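Local atomic coordinates of UDP-glucose 4-epimerase (Brucella ovis, PDB entry 4WOK), a protein that probably interconverts UDP-glucose and UDP-galactose by inverting the sugar at C4, using bound NAD as the redox cofactor. Residues Gly18-Ile23 and Ser50-Gly55; Arg101-Gly106 and Asn149-Thr154; Asp195-Leu200 and Ala204-Ala209. The protein carries 2 engineered substitutions. One frame throughout, in Å; residues are numbered along the deposited sequence.

Contact 1. Residues Gly18-Ile23 and Ser50-Gly55; sequences GGAGFI and SAVRWG. With NAD (nicotinamide-adenine-dinucleotide), chain B.
Ala20 and Val52 make the apolar part of this contact. Ala20 CB meets Val52 CG2 at 3.8 Å. CG1 of Val52 is anti to the backbone N (chi1 -176°), which places CG2 beside that N and against Ala20. Ala51 adds its methyl, with CB 3.7 Å from Ala20 O. No direct hydrogen bond crosses between the segments.

One water supplies the polar link. It donates to Gly19 O at 2.9 Å and to Ala51 O at 2.8 Å, so it joins backbone carbonyls of the two segments. Within 50-55, Arg53 NE donates to Ser50 O in the carbonyl plane. Arg53 NH1 also reaches Glu189 O.

The other side of 18-23 holds NAD. Phe22 N donates to NAD O2A at 2.9 Å, nearly straight at 174°. Ile23 N donates to NAD O1N, also at 2.9 Å, with an angle of 165°. Each phosphate thus takes one backbone N-H from the first turn of helix 22-33. Gly18 CA lies 3.4 Å from NAD O4B, and Gly21, without a side chain, lets the diphosphate lie close to the backbone. Ile23 CD1 reaches on to the nicotinamide end, 3.6 Å from NAD C2N.

Gly18 and Gly21 are consistent with the GxxGxxG phosphate-binding loop of this Rossmann family. Within 18-23 the phosphates are held by two neutral backbone amides at a helix start, so the helix end would probably help to stabilise their charge, while Ala20, Ala51, Val52 and one water join the far side of the 18-23 turn to 50-55.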
loop_
_atom_site.group_PDB
_atom_site.type_symbol
_atom_site.label_atom_id
_atom_site.label_comp_id
_atom_site.label_asym_id
_atom_site.label_seq_id
_atom_site.Cartn_x
_atom_site.Cartn_y
_atom_site.Cartn_z
ATOM N N GLY A 18 -8.758 -4.336 -6.857
ATOM C CA GLY A 18 -8.589 -4.159 -5.418
ATOM C C GLY A 18 -9.085 -2.786 -4.974
ATOM O O GLY A 18 -8.771 -2.314 -3.877
ATOM N N GLY A 19 -9.883 -2.146 -5.827
ATOM C CA GLY A 19 -10.363 -0.788 -5.586
ATOM C C GLY A 19 -11.428 -0.589 -4.515
ATOM O O GLY A 19 -11.851 0.547 -4.253
ATOM N N ALA A 20 -11.865 -1.673 -3.881
ATOM C CA ALA A 20 -12.806 -1.567 -2.758
ATOM C C ALA A 20 -12.076 -1.536 -1.411
ATOM O O ALA A 20 -12.698 -1.382 -0.344
ATOM C CB ALA A 20 -13.803 -2.736 -2.797
ATOM N N GLY A 21 -10.758 -1.697 -1.456
ATOM C CA GLY A 21 -9.953 -1.726 -0.240
ATOM C C GLY A 21 -9.494 -0.339 0.193
ATOM O O GLY A 21 -9.933 0.671 -0.343
ATOM N N PHE A 22 -8.600 -0.304 1.169
ATOM C CA PHE A 22 -8.128 0.945 1.770
ATOM C C PHE A 22 -7.420 1.858 0.745
ATOM O O PHE A 22 -7.913 2.943 0.399
ATOM C CB PHE A 22 -7.209 0.593 2.946
ATOM C CG PHE A 22 -6.534 1.779 3.601
ATOM C CD1 PHE A 22 -7.240 2.943 3.888
ATOM C CD2 PHE A 22 -5.197 1.701 3.974
ATOM C CE1 PHE A 22 -6.607 4.032 4.501
ATOM C CE2 PHE A 22 -4.566 2.769 4.586
ATOM C CZ PHE A 22 -5.269 3.936 4.857
ATOM N N ILE A 23 -6.275 1.432 0.234
ATOM C CA ILE A 23 -5.533 2.295 -0.687
ATOM C C ILE A 23 -6.243 2.431 -2.051
ATOM O O ILE A 23 -6.209 3.501 -2.672
ATOM C CB ILE A 23 -4.099 1.755 -0.883
ATOM C CG1 ILE A 23 -3.422 1.590 0.484
ATOM C CG2 ILE A 23 -3.282 2.681 -1.734
ATOM C CD1 ILE A 23 -2.092 0.842 0.412
ATOM N N SER A 50 -19.271 -0.697 -0.031
ATOM C CA SER A 50 -19.680 0.675 0.270
ATOM C C SER A 50 -18.576 1.698 0.007
ATOM O O SER A 50 -18.833 2.903 0.002
ATOM C CB SER A 50 -20.118 0.795 1.730
ATOM O OG SER A 50 -19.046 0.424 2.573
ATOM N N ALA A 51 -17.349 1.228 -0.208
ATOM C CA ALA A 51 -16.238 2.139 -0.506
ATOM C C ALA A 51 -16.112 2.405 -2.015
ATOM O O ALA A 51 -15.227 3.141 -2.451
ATOM C CB ALA A 51 -14.927 1.580 0.038
ATOM N N VAL A 52 -16.976 1.786 -2.807
ATOM C CA VAL A 52 -16.919 1.971 -4.252
ATOM C C VAL A 52 -17.930 3.063 -4.608
ATOM O O VAL A 52 -19.081 2.781 -4.949
ATOM C CB VAL A 52 -17.201 0.656 -5.005
ATOM C CG1 VAL A 52 -17.036 0.847 -6.506
ATOM C CG2 VAL A 52 -16.235 -0.458 -4.525
ATOM N N ARG A 53 -17.493 4.315 -4.502
ATOM C CA ARG A 53 -18.417 5.440 -4.573
ATOM C C ARG A 53 -18.192 6.336 -5.771
ATOM O O ARG A 53 -18.911 7.313 -5.925
ATOM C CB ARG A 53 -18.315 6.303 -3.307
ATOM C CG ARG A 53 -18.326 5.484 -2.016
ATOM C CD ARG A 53 -18.253 6.386 -0.770
ATOM N NE ARG A 53 -17.998 5.583 0.431
ATOM C CZ ARG A 53 -17.480 6.070 1.553
ATOM N NH1 ARG A 53 -17.160 7.360 1.623
ATOM N NH2 ARG A 53 -17.266 5.269 2.604
ATOM N N TRP A 54 -17.200 6.033 -6.601
ATOM C CA TRP A 54 -16.798 7.004 -7.632
ATOM C C TRP A 54 -16.897 6.502 -9.062
ATOM O O TRP A 54 -16.436 7.170 -9.984
ATOM C CB TRP A 54 -15.373 7.489 -7.351
ATOM C CG TRP A 54 -15.340 8.314 -6.109
ATOM C CD1 TRP A 54 -15.579 9.649 -6.007
ATOM C CD2 TRP A 54 -15.127 7.837 -4.781
ATOM N NE1 TRP A 54 -15.505 10.041 -4.694
ATOM C CE2 TRP A 54 -15.216 8.942 -3.918
ATOM C CE3 TRP A 54 -14.837 6.583 -4.239
ATOM C CZ2 TRP A 54 -15.042 8.838 -2.535
ATOM C CZ3 TRP A 54 -14.663 6.478 -2.862
ATOM C CH2 TRP A 54 -14.764 7.596 -2.033
ATOM N N GLY A 55 -17.515 5.344 -9.242
ATOM C CA GLY A 55 -17.745 4.795 -10.566
ATOM C C GLY A 55 -18.300 3.374 -10.502
ATOM O O GLY A 55 -18.811 2.938 -9.471
HETATM P PA NAD B . -6.885 -3.967 1.457
HETATM O O1A NAD B . -7.020 -5.439 1.797
HETATM O O2A NAD B . -7.712 -2.881 2.079
HETATM O O5B NAD B . -7.305 -3.882 -0.223
HETATM C C5B NAD B . -7.097 -5.122 -0.863
HETATM C C4B NAD B . -8.248 -5.215 -1.900
HETATM O O4B NAD B . -8.000 -6.283 -2.824
HETATM C C3B NAD B . -9.474 -5.573 -1.052
HETATM O O3B NAD B . -10.524 -4.729 -1.453
HETATM C C2B NAD B . -9.730 -7.050 -1.439
HETATM O O2B NAD B . -11.070 -7.345 -1.389
HETATM C C1B NAD B . -9.207 -7.065 -2.921
HETATM N N9A NAD B . -8.729 -8.400 -3.331
HETATM C C8A NAD B . -7.830 -9.264 -2.668
HETATM N N7A NAD B . -7.600 -10.389 -3.354
HETATM C C5A NAD B . -8.385 -10.251 -4.506
HETATM C C6A NAD B . -8.584 -11.103 -5.615
HETATM N N6A NAD B . -7.949 -12.321 -5.680
HETATM N N1A NAD B . -9.407 -10.716 -6.618
HETATM C C2A NAD B . -10.026 -9.497 -6.502
HETATM N N3A NAD B . -9.938 -8.582 -5.493
HETATM C C4A NAD B . -9.087 -9.012 -4.511
HETATM O O3 NAD B . -5.283 -3.848 1.522
HETATM P PN NAD B . -4.643 -2.395 1.216
HETATM O O1N NAD B . -5.479 -1.350 0.534
HETATM O O2N NAD B . -3.738 -2.164 2.375
HETATM O O5D NAD B . -3.315 -2.650 0.139
HETATM C C5D NAD B . -3.696 -3.130 -1.054
HETATM C C4D NAD B . -2.423 -3.170 -1.900
HETATM O O4D NAD B . -1.396 -2.303 -1.267
HETATM C C3D NAD B . -1.836 -4.596 -1.872
HETATM O O3D NAD B . -1.208 -4.768 -3.102
HETATM C C2D NAD B . -0.805 -4.474 -0.744
HETATM O O2D NAD B . 0.258 -5.336 -0.843
HETATM C C1D NAD B . -0.253 -3.081 -1.128
HETATM N N1N NAD B . 0.580 -2.544 0.063
HETATM C C2N NAD B . -0.116 -2.112 1.189
HETATM C C3N NAD B . 0.630 -1.616 2.289
HETATM C C7N NAD B . -0.110 -1.149 3.514
HETATM O O7N NAD B . 0.509 -0.681 4.475
HETATM N N7N NAD B . -1.487 -1.255 3.535
HETATM C C4N NAD B . 2.025 -1.588 2.215
HETATM C C5N NAD B . 2.689 -2.032 1.072
HETATM C C6N NAD B . 1.950 -2.519 -0.015
HETATM O O HOH W 1 -13.641 2.810 -4.690
#

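Contact 2. Residues Arg101-Gly106 and Asn149-Thr154; sequences RNNVGG and NPYGRT. With NAD (nicotinamide-adenine-dinucleotide), chain B.
Two neighbouring helices of the Rossmann domain meet here through Asn103 and Val104 on 101-106 and Thr154 on 150-154. The short axes run nearly parallel, 12° apart, and approach to 9.8 Å. Asn103 ND2 donates to Thr154 OG1 at 3.1 Å with an angle of 152°. The oxygen is tilted somewhat from the amide plane. CG of Asn103 is anti to its carbonyl carbon (chi1 -61°), and this swings the amide across the gap. Asn103 ND2 also bonds to Ser86 O, so two partners hold it. Val104 CG2 packs against Thr154 CB at 3.9 Å. A water donates to Asn103 O at 2.7 Å and, by a longer bond, to Thr154 O.

Asn149 caps the second helix: its OD1 accepts from Gly152 N at 2.9 Å, nearly along the C=O axis.

Both helices touch NAD. Asn102 reads the adenine with its whole amide. OD1 of Asn102 accepts from NAD N6A at 2.9 Å, and ND2 of Asn102 donates to NAD N7A at 3.0 Å. This pair of bonds fixes which way round the amide lies. At the other end of the cofactor, Tyr151 OH shares a hydrogen bond of 2.9 Å with NAD O2D of the nicotinamide ribose; O2D lies in the plane of the Tyr151 ring, at its edge. Tyr151 opens a Tyr-x-x-x-Lys sequence, the pattern of short-chain dehydrogenases/reductases, consistent with an epimerase of the extended type.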
loop_
_atom_site.group_PDB
_atom_site.type_symbol
_atom_site.label_atom_id
_atom_site.label_comp_id
_atom_site.label_asym_id
_atom_site.label_seq_id
_atom_site.Cartn_x
_atom_site.Cartn_y
_atom_site.Cartn_z
ATOM N N ARG A 101 -0.713 -18.152 -4.031
ATOM C CA ARG A 101 -1.906 -18.257 -4.877
ATOM C C ARG A 101 -2.439 -16.876 -5.280
ATOM O O ARG A 101 -2.617 -16.588 -6.460
ATOM C CB ARG A 101 -3.007 -19.042 -4.178
ATOM C CG ARG A 101 -4.360 -18.984 -4.894
ATOM C CD ARG A 101 -5.424 -19.803 -4.170
ATOM N NE ARG A 101 -6.727 -19.738 -4.842
ATOM C CZ ARG A 101 -7.100 -20.567 -5.812
ATOM N NH1 ARG A 101 -6.275 -21.521 -6.225
ATOM N NH2 ARG A 101 -8.301 -20.449 -6.372
ATOM N N ASN A 102 -2.704 -16.028 -4.286
ATOM C CA ASN A 102 -3.291 -14.710 -4.545
ATOM C C ASN A 102 -2.301 -13.771 -5.225
ATOM O O ASN A 102 -2.625 -13.097 -6.209
ATOM C CB ASN A 102 -3.787 -14.082 -3.235
ATOM C CG ASN A 102 -5.135 -13.357 -3.386
ATOM O OD1 ASN A 102 -6.034 -13.809 -4.110
ATOM N ND2 ASN A 102 -5.283 -12.235 -2.673
ATOM N N ASN A 103 -1.082 -13.723 -4.716
ATOM C CA ASN A 103 -0.135 -12.717 -5.186
ATOM C C ASN A 103 0.658 -13.082 -6.436
ATOM O O ASN A 103 0.987 -12.205 -7.237
ATOM C CB ASN A 103 0.836 -12.384 -4.073
ATOM C CG ASN A 103 0.138 -11.818 -2.854
ATOM O OD1 ASN A 103 -1.099 -11.752 -2.804
ATOM N ND2 ASN A 103 0.924 -11.394 -1.865
ATOM N N VAL A 104 0.985 -14.359 -6.606
ATOM C CA VAL A 104 1.682 -14.790 -7.818
ATOM C C VAL A 104 0.670 -15.292 -8.851
ATOM O O VAL A 104 0.600 -14.757 -9.949
ATOM C CB VAL A 104 2.735 -15.882 -7.522
ATOM C CG1 VAL A 104 3.463 -16.308 -8.813
ATOM C CG2 VAL A 104 3.741 -15.356 -6.486
ATOM N N GLY A 105 -0.110 -16.311 -8.505
ATOM C CA GLY A 105 -1.167 -16.772 -9.398
ATOM C C GLY A 105 -2.152 -15.672 -9.797
ATOM O O GLY A 105 -2.500 -15.535 -10.978
ATOM N N GLY A 106 -2.609 -14.887 -8.825
ATOM C CA GLY A 106 -3.551 -13.812 -9.109
ATOM C C GLY A 106 -2.950 -12.753 -10.028
ATOM O O GLY A 106 -3.596 -12.268 -10.963
ATOM N N ASN A 149 10.327 -13.135 4.144
ATOM C CA ASN A 149 9.044 -13.811 4.359
ATOM C C ASN A 149 8.273 -13.973 3.045
ATOM O O ASN A 149 8.558 -13.275 2.055
ATOM C CB ASN A 149 8.193 -13.066 5.395
ATOM C CG ASN A 149 7.959 -11.614 5.031
ATOM O OD1 ASN A 149 7.444 -11.307 3.959
ATOM N ND2 ASN A 149 8.316 -10.707 5.942
ATOM N N PRO A 150 7.311 -14.911 3.017
ATOM C CA PRO A 150 6.623 -15.177 1.743
ATOM C C PRO A 150 5.898 -13.960 1.164
ATOM O O PRO A 150 5.802 -13.840 -0.064
ATOM C CB PRO A 150 5.632 -16.288 2.115
ATOM C CG PRO A 150 6.387 -17.074 3.176
ATOM C CD PRO A 150 7.075 -15.985 4.000
ATOM N N TYR A 151 5.403 -13.070 2.017
ATOM C CA TYR A 151 4.768 -11.859 1.514
ATOM C C TYR A 151 5.742 -11.055 0.658
ATOM O O TYR A 151 5.440 -10.755 -0.497
ATOM C CB TYR A 151 4.240 -10.992 2.653
ATOM C CG TYR A 151 3.782 -9.621 2.190
ATOM C CD1 TYR A 151 2.645 -9.480 1.398
ATOM C CD2 TYR A 151 4.484 -8.471 2.544
ATOM C CE1 TYR A 151 2.221 -8.234 0.972
ATOM C CE2 TYR A 151 4.059 -7.214 2.126
ATOM C CZ TYR A 151 2.928 -7.106 1.341
ATOM O OH TYR A 151 2.497 -5.872 0.910
ATOM N N GLY A 152 6.905 -10.717 1.221
ATOM C CA GLY A 152 7.949 -10.045 0.464
ATOM C C GLY A 152 8.363 -10.843 -0.763
ATOM O O GLY A 152 8.553 -10.295 -1.843
ATOM N N ARG A 153 8.484 -12.156 -0.601
ATOM C CA ARG A 153 8.853 -13.053 -1.689
ATOM C C ARG A 153 7.882 -12.938 -2.859
ATOM O O ARG A 153 8.270 -12.826 -4.017
ATOM C CB ARG A 153 8.878 -14.495 -1.180
ATOM C CG ARG A 153 9.574 -15.493 -2.085
ATOM C CD ARG A 153 10.997 -15.754 -1.599
ATOM N NE ARG A 153 11.975 -15.131 -2.478
ATOM C CZ ARG A 153 13.214 -14.814 -2.124
ATOM N NH1 ARG A 153 14.018 -14.247 -3.015
ATOM N NH2 ARG A 153 13.643 -15.056 -0.886
ATOM N N THR A 154 6.587 -12.973 -2.551
ATOM C CA THR A 154 5.605 -13.004 -3.625
ATOM C C THR A 154 5.475 -11.640 -4.312
ATOM O O THR A 154 5.193 -11.580 -5.506
ATOM C CB THR A 154 4.219 -13.475 -3.120
ATOM O OG1 THR A 154 3.740 -12.590 -2.104
ATOM C CG2 THR A 154 4.302 -14.894 -2.574
HETATM P PA NAD B . -6.885 -3.967 1.457
HETATM O O1A NAD B . -7.020 -5.439 1.797
HETATM O O2A NAD B . -7.712 -2.881 2.079
HETATM O O5B NAD B . -7.305 -3.882 -0.223
HETATM C C5B NAD B . -7.097 -5.122 -0.863
HETATM C C4B NAD B . -8.248 -5.215 -1.900
HETATM O O4B NAD B . -8.000 -6.283 -2.824
HETATM C C3B NAD B . -9.474 -5.573 -1.052
HETATM O O3B NAD B . -10.524 -4.729 -1.453
HETATM C C2B NAD B . -9.730 -7.050 -1.439
HETATM O O2B NAD B . -11.070 -7.345 -1.389
HETATM C C1B NAD B . -9.207 -7.065 -2.921
HETATM N N9A NAD B . -8.729 -8.400 -3.331
HETATM C C8A NAD B . -7.830 -9.264 -2.668
HETATM N N7A NAD B . -7.600 -10.389 -3.354
HETATM C C5A NAD B . -8.385 -10.251 -4.506
HETATM C C6A NAD B . -8.584 -11.103 -5.615
HETATM N N6A NAD B . -7.949 -12.321 -5.680
HETATM N N1A NAD B . -9.407 -10.716 -6.618
HETATM C C2A NAD B . -10.026 -9.497 -6.502
HETATM N N3A NAD B . -9.938 -8.582 -5.493
HETATM C C4A NAD B . -9.087 -9.012 -4.511
HETATM O O3 NAD B . -5.283 -3.848 1.522
HETATM P PN NAD B . -4.643 -2.395 1.216
HETATM O O1N NAD B . -5.479 -1.350 0.534
HETATM O O2N NAD B . -3.738 -2.164 2.375
HETATM O O5D NAD B . -3.315 -2.650 0.139
HETATM C C5D NAD B . -3.696 -3.130 -1.054
HETATM C C4D NAD B . -2.423 -3.170 -1.900
HETATM O O4D NAD B . -1.396 -2.303 -1.267
HETATM C C3D NAD B . -1.836 -4.596 -1.872
HETATM O O3D NAD B . -1.208 -4.768 -3.102
HETATM C C2D NAD B . -0.805 -4.474 -0.744
HETATM O O2D NAD B . 0.258 -5.336 -0.843
HETATM C C1D NAD B . -0.253 -3.081 -1.128
HETATM N N1N NAD B . 0.580 -2.544 0.063
HETATM C C2N NAD B . -0.116 -2.112 1.189
HETATM C C3N NAD B . 0.630 -1.616 2.289
HETATM C C7N NAD B . -0.110 -1.149 3.514
HETATM O O7N NAD B . 0.509 -0.681 4.475
HETATM N N7N NAD B . -1.487 -1.255 3.535
HETATM C C4N NAD B . 2.025 -1.588 2.215
HETATM C C5N NAD B . 2.689 -2.032 1.072
HETATM C C6N NAD B . 1.950 -2.519 -0.015
HETATM O O HOH W 2 2.340 -10.243 -5.907
#

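Contact 3. Residues Asp195-Leu200 and Ala204-Ala209; sequences DPETHL and AMMAAA. With ZN (zinc ion), chain C.
Glu197 is a zinc ligand whose aliphatic part leans on a methionine sulfur. Its CG lies 3.8 Å from Met206 SD, and its CB is only slightly farther, at 3.9 Å. The two side chains run across each other at a slant. The residue belongs to a zinc site of two glutamates and two histidines, completed by Glu192 and His194, in the loop that leads into helix 200-209.

The shape of Glu197 explains both roles. CB points toward the helix, and the bend at chi2 (56°) turns the carboxylate back to the metal. Glu197 OE2 binds zinc at 2.2 Å; Glu197 OE1 stands farther from it, at 2.7 Å. His199 ND1 binds the same ion at 2.1 Å. Glu197 OE2 has a second task: its anti lone pair accepts the backbone N-H of His199 at 2.9 Å, with an angle of 161°. One oxygen therefore holds the metal and the chain beside the next ligand, which should limit how far the loop can shift. Thr198 OG1 sits over one face of the His199 ring. His199 also touches NAD, and His194 bonds to the cofactor through NE2, so the metal loop borders the cofactor pocket.

His199 is the N-cap residue, so the loop passes straight from metal ligand to helix. On the helix side, Leu200 lies on Ile269 and Ile272 of helix 269-280, and Met206 meets Phe330. The first turn is closed by Ala204 N, which donates to Leu200 O at 2.8 Å and 162°.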
loop_
_atom_site.group_PDB
_atom_site.type_symbol
_atom_site.label_atom_id
_atom_site.label_comp_id
_atom_site.label_asym_id
_atom_site.label_seq_id
_atom_site.Cartn_x
_atom_site.Cartn_y
_atom_site.Cartn_z
ATOM N N ASP A 195 -10.302 -6.347 9.212
ATOM C CA ASP A 195 -10.674 -7.219 10.320
ATOM C C ASP A 195 -10.116 -8.611 10.042
ATOM O O ASP A 195 -10.641 -9.326 9.194
ATOM C CB ASP A 195 -12.193 -7.243 10.486
ATOM C CG ASP A 195 -12.648 -8.092 11.661
ATOM O OD1 ASP A 195 -11.816 -8.797 12.266
ATOM O OD2 ASP A 195 -13.854 -8.057 11.970
ATOM N N PRO A 196 -9.049 -9.004 10.760
ATOM C CA PRO A 196 -8.420 -8.277 11.864
ATOM C C PRO A 196 -7.595 -7.087 11.388
ATOM O O PRO A 196 -7.049 -7.105 10.274
ATOM C CB PRO A 196 -7.522 -9.339 12.500
ATOM C CG PRO A 196 -7.080 -10.153 11.337
ATOM C CD PRO A 196 -8.287 -10.220 10.413
ATOM N N GLU A 197 -7.536 -6.050 12.211
ATOM C CA GLU A 197 -6.702 -4.901 11.915
ATOM C C GLU A 197 -5.308 -5.168 12.467
ATOM O O GLU A 197 -5.148 -5.305 13.665
ATOM C CB GLU A 197 -7.306 -3.641 12.522
ATOM C CG GLU A 197 -6.429 -2.434 12.390
ATOM C CD GLU A 197 -6.074 -2.162 10.945
ATOM O OE1 GLU A 197 -6.960 -1.697 10.200
ATOM O OE2 GLU A 197 -4.919 -2.451 10.563
ATOM N N THR A 198 -4.308 -5.255 11.598
ATOM C CA THR A 198 -2.965 -5.668 12.015
ATOM C C THR A 198 -1.929 -4.548 11.919
ATOM O O THR A 198 -0.775 -4.739 12.291
ATOM C CB THR A 198 -2.453 -6.856 11.165
ATOM O OG1 THR A 198 -2.296 -6.434 9.801
ATOM C CG2 THR A 198 -3.427 -8.019 11.220
ATOM N N HIS A 199 -2.333 -3.389 11.412
ATOM C CA HIS A 199 -1.373 -2.316 11.167
ATOM C C HIS A 199 -1.191 -1.481 12.428
ATOM O O HIS A 199 -2.116 -1.335 13.223
ATOM C CB HIS A 199 -1.821 -1.467 9.980
ATOM C CG HIS A 199 -1.837 -2.232 8.689
ATOM N ND1 HIS A 199 -2.999 -2.527 8.009
ATOM C CD2 HIS A 199 -0.828 -2.787 7.975
ATOM C CE1 HIS A 199 -2.704 -3.229 6.924
ATOM N NE2 HIS A 199 -1.395 -3.395 6.881
ATOM N N LEU A 200 0.013 -0.950 12.596
ATOM C CA LEU A 200 0.454 -0.386 13.870
ATOM C C LEU A 200 -0.348 0.843 14.308
ATOM O O LEU A 200 -0.856 0.888 15.428
ATOM C CB LEU A 200 1.945 -0.048 13.779
ATOM C CG LEU A 200 2.712 0.347 15.043
ATOM C CD1 LEU A 200 2.564 1.832 15.322
ATOM C CD2 LEU A 200 2.272 -0.504 16.240
ATOM N N ALA A 204 -2.704 1.093 17.551
ATOM C CA ALA A 204 -2.401 2.017 18.647
ATOM C C ALA A 204 -3.616 2.901 18.949
ATOM O O ALA A 204 -3.927 3.178 20.110
ATOM C CB ALA A 204 -1.181 2.864 18.315
ATOM N N MET A 205 -4.319 3.323 17.902
ATOM C CA MET A 205 -5.495 4.175 18.073
ATOM C C MET A 205 -6.662 3.416 18.687
ATOM O O MET A 205 -7.360 3.928 19.574
ATOM C CB MET A 205 -5.919 4.786 16.733
ATOM C CG MET A 205 -4.974 5.855 16.265
ATOM S SD MET A 205 -5.388 6.535 14.652
ATOM C CE MET A 205 -4.185 7.865 14.601
ATOM N N MET A 206 -6.880 2.203 18.206
ATOM C CA MET A 206 -7.915 1.351 18.762
ATOM C C MET A 206 -7.672 1.135 20.252
ATOM O O MET A 206 -8.609 1.164 21.044
ATOM C CB MET A 206 -7.962 0.012 18.030
ATOM C CG MET A 206 -8.500 0.119 16.592
ATOM S SD MET A 206 -8.170 -1.379 15.640
ATOM C CE MET A 206 -9.255 -2.540 16.469
ATOM N N ALA A 207 -6.411 0.940 20.620
ATOM C CA ALA A 207 -6.055 0.716 22.024
ATOM C C ALA A 207 -6.327 1.984 22.847
ATOM O O ALA A 207 -6.919 1.921 23.917
ATOM C CB ALA A 207 -4.607 0.296 22.141
ATOM N N ALA A 208 -5.918 3.138 22.327
ATOM C CA ALA A 208 -6.190 4.409 23.003
ATOM C C ALA A 208 -7.697 4.625 23.140
ATOM O O ALA A 208 -8.169 5.182 24.122
ATOM C CB ALA A 208 -5.548 5.564 22.251
ATOM N N ALA A 209 -8.451 4.146 22.158
ATOM C CA ALA A 209 -9.900 4.320 22.150
ATOM C C ALA A 209 -10.647 3.279 22.981
ATOM O O ALA A 209 -11.845 3.421 23.217
ATOM C CB ALA A 209 -10.415 4.292 20.721
HETATM ZN ZN ZN C . -5.002 -2.163 8.356
#

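In the fold
From the N terminus, the three contacts come in series; none nests in or crosses another. Contact 1 follows strand 13-17 and closes a loop over helix 22-33 and strand 37-42, bringing the turn before that helix against the loop that leads to strand 57-59. Contact 2 closes the next loop, over strand 121-125, and pairs helix 96-116 with helix 150-169. Contact 3 is local: it joins the zinc loop after strand 180-182 to helix 200-209. The contacts do not touch one another. Their centres are about 21 to 25 Å apart. NAD spans contacts 1 and 2, and it also touches His199 of contact 3, beside the zinc ion.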